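Local coordinates for protein SAM-dependent methyltransferase (Exiguobacterium sibiricum 255-15, PDB 3D2L) that probably transfers methyl groups from S-adenosylmethionine to a substrate not yet identified, at residues A[150-155]-A[161-166]. Numbering follows the deposited sequence.
Sequences KTYATH and YIWFAD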
loop_
_atom_site.group_PDB
_atom_site.type_symbol
_atom_site.label_atom_id
_atom_site.label_comp_id
_atom_site.label_asym_id
_atom_site.label_seq_id
_atom_site.Cartn_x
_atom_site.Cartn_y
_atom_site.Cartn_z
ATOM N N LYS A 150 -15.464 -3.083 -14.446
ATOM C CA LYS A 150 -16.406 -3.160 -13.333
ATOM C C LYS A 150 -16.742 -1.794 -12.727
ATOM O O LYS A 150 -15.948 -0.851 -12.764
ATOM C CB LYS A 150 -15.843 -4.045 -12.239
ATOM C CG LYS A 150 -15.580 -5.504 -12.671
ATOM C CD LYS A 150 -16.872 -6.208 -13.116
ATOM C CE LYS A 150 -16.672 -7.678 -13.491
ATOM N NZ LYS A 150 -15.742 -7.844 -14.620
ATOM N N THR A 151 -17.924 -1.709 -12.127
ATOM C CA THR A 151 -18.364 -0.507 -11.457
ATOM C C THR A 151 -18.614 -0.778 -9.984
ATOM O O THR A 151 -19.312 -1.727 -9.635
ATOM C CB THR A 151 -19.657 0.036 -12.086
ATOM O OG1 THR A 151 -19.411 0.294 -13.470
ATOM C CG2 THR A 151 -20.074 1.332 -11.398
ATOM N N TYR A 152 -18.053 0.074 -9.141
ATOM C CA TYR A 152 -18.222 0.004 -7.697
ATOM C C TYR A 152 -18.743 1.323 -7.183
ATOM O O TYR A 152 -18.351 2.383 -7.647
ATOM C CB TYR A 152 -16.906 -0.332 -7.012
ATOM C CG TYR A 152 -16.307 -1.614 -7.559
ATOM C CD1 TYR A 152 -16.900 -2.845 -7.288
ATOM C CD2 TYR A 152 -15.169 -1.594 -8.367
ATOM C CE1 TYR A 152 -16.372 -4.031 -7.804
ATOM C CE2 TYR A 152 -14.618 -2.773 -8.864
ATOM C CZ TYR A 152 -15.229 -3.990 -8.588
ATOM O OH TYR A 152 -14.712 -5.176 -9.091
ATOM N N ALA A 153 -19.629 1.281 -6.206
ATOM C CA ALA A 153 -20.148 2.523 -5.655
ATOM C C ALA A 153 -20.731 2.282 -4.316
ATOM O O ALA A 153 -21.272 1.210 -4.062
ATOM C CB ALA A 153 -21.217 3.143 -6.566
ATOM N N THR A 154 -20.613 3.285 -3.450
ATOM C CA THR A 154 -21.227 3.206 -2.151
ATOM C C THR A 154 -21.358 4.571 -1.490
ATOM O O THR A 154 -20.795 5.580 -1.931
ATOM C CB THR A 154 -20.546 2.171 -1.193
ATOM O OG1 THR A 154 -21.485 1.813 -0.165
ATOM C CG2 THR A 154 -19.268 2.710 -0.588
ATOM N N HIS A 155 -22.160 4.569 -0.449
ATOM C CA HIS A 155 -22.442 5.746 0.324
ATOM C C HIS A 155 -21.867 5.556 1.727
ATOM O O HIS A 155 -22.026 4.491 2.318
ATOM C CB HIS A 155 -23.953 5.950 0.451
ATOM C CG HIS A 155 -24.701 6.060 -0.851
ATOM N ND1 HIS A 155 -24.579 7.142 -1.694
ATOM C CD2 HIS A 155 -25.686 5.291 -1.372
ATOM C CE1 HIS A 155 -25.402 6.995 -2.719
ATOM N NE2 HIS A 155 -26.090 5.879 -2.547
ATOM N N TYR A 161 -19.183 7.635 -3.576
ATOM C CA TYR A 161 -18.292 7.527 -4.728
ATOM C C TYR A 161 -18.805 6.547 -5.753
ATOM O O TYR A 161 -19.585 5.641 -5.458
ATOM C CB TYR A 161 -16.861 7.102 -4.326
ATOM C CG TYR A 161 -16.728 5.654 -3.862
ATOM C CD1 TYR A 161 -16.560 4.632 -4.773
ATOM C CD2 TYR A 161 -16.791 5.316 -2.499
ATOM C CE1 TYR A 161 -16.457 3.313 -4.376
ATOM C CE2 TYR A 161 -16.684 3.992 -2.088
ATOM C CZ TYR A 161 -16.504 2.994 -3.038
ATOM O OH TYR A 161 -16.398 1.660 -2.685
ATOM N N ILE A 162 -18.349 6.775 -6.971
ATOM C CA ILE A 162 -18.601 5.920 -8.117
ATOM C C ILE A 162 -17.180 5.642 -8.639
ATOM O O ILE A 162 -16.401 6.553 -8.933
ATOM C CB ILE A 162 -19.456 6.576 -9.202
ATOM C CG1 ILE A 162 -20.878 6.810 -8.670
ATOM C CG2 ILE A 162 -19.534 5.678 -10.425
ATOM C CD1 ILE A 162 -21.820 7.636 -9.599
ATOM N N TRP A 163 -16.869 4.368 -8.740
ATOM C CA TRP A 163 -15.561 3.897 -9.159
ATOM C C TRP A 163 -15.668 2.934 -10.323
ATOM O O TRP A 163 -16.313 1.899 -10.222
ATOM C CB TRP A 163 -14.918 3.252 -7.954
ATOM C CG TRP A 163 -13.686 2.424 -8.178
ATOM C CD1 TRP A 163 -12.891 2.384 -9.275
ATOM C CD2 TRP A 163 -13.019 1.646 -7.177
ATOM N NE1 TRP A 163 -11.824 1.543 -9.062
ATOM C CE2 TRP A 163 -11.860 1.094 -7.778
ATOM C CE3 TRP A 163 -13.306 1.335 -5.846
ATOM C CZ2 TRP A 163 -10.991 0.236 -7.101
ATOM C CZ3 TRP A 163 -12.435 0.498 -5.161
ATOM C CH2 TRP A 163 -11.284 -0.046 -5.798
ATOM N N PHE A 164 -15.075 3.322 -11.450
ATOM C CA PHE A 164 -14.999 2.481 -12.627
ATOM C C PHE A 164 -13.576 1.939 -12.708
ATOM O O PHE A 164 -12.613 2.701 -12.634
ATOM C CB PHE A 164 -15.270 3.238 -13.920
ATOM C CG PHE A 164 -16.622 3.913 -13.956
ATOM C CD1 PHE A 164 -17.783 3.188 -13.728
ATOM C CD2 PHE A 164 -16.733 5.258 -14.275
ATOM C CE1 PHE A 164 -19.033 3.811 -13.763
ATOM C CE2 PHE A 164 -17.976 5.871 -14.318
ATOM C CZ PHE A 164 -19.116 5.147 -14.062
ATOM N N ALA A 165 -13.456 0.637 -12.903
ATOM C CA ALA A 165 -12.164 -0.024 -12.973
ATOM C C ALA A 165 -12.121 -0.685 -14.327
ATOM O O ALA A 165 -12.941 -1.556 -14.624
ATOM C CB ALA A 165 -12.046 -1.030 -11.859
ATOM N N ASP A 166 -11.212 -0.212 -15.181
ATOM C CA ASP A 166 -11.064 -0.712 -16.549
ATOM C C ASP A 166 -9.611 -1.008 -16.919
ATOM O O ASP A 166 -8.726 -0.347 -16.423
ATOM C CB ASP A 166 -11.577 0.334 -17.532
ATOM C CG ASP A 166 -13.065 0.508 -17.470
ATOM O OD1 ASP A 166 -13.762 -0.265 -18.153
ATOM O OD2 ASP A 166 -13.527 1.438 -16.780
HETATM O O HOH W 1 -16.174 0.281 -15.854
#
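Lys150 and Ala165, Tyr152 and Trp163, and Thr154 and Tyr161 form the three hydrogen-bonded pairs of an antiparallel beta hairpin, a compact example of how backbone register decides which side chains meet. Strand 150-155 is an outermost strand of a four-stranded antiparallel sheet separate from the mixed sheet that holds the parallel strands of the methyltransferase fold; on its other side strand 159-167 pairs with strand 173-183. The bonds are tightest at the middle pair, where Tyr152 N meets Trp163 O at 2.7 Å and nearly straight, and they lengthen to 3.3 Å between Thr154 N and Tyr161 O. Residues of the non-hydrogen-bonded pairs add CA-H...O contacts to these carbonyls, as from Thr151 CA to Trp163 O.

Aromatic packing dominates the face bearing Tyr152, Tyr161 and Trp163. The Tyr152 ring makes a T-shaped contact, its CD2 edge standing over the indole face with the planes at 62°, while its hydroxyl is held by Leu146 O. Tyr161 has CG between its own backbone N and carbonyl carbon (chi1 71°), which swings the ring across the neighbouring strand until Thr154 N lies over its centre and Thr154 CG2 comes 3.3 Å from Tyr161 CE2. A serine in place of Tyr161 would probably strip Thr154 CG2 of its aromatic neighbour and leave Thr154 N without the ring face it lies over.

On the other face, Thr151 and Phe164 run side by side. Thr151 OG1, anti to its carbonyl carbon, lies in the plane of the phenyl ring, 3.3 Å from the edge atom Phe164 CD1.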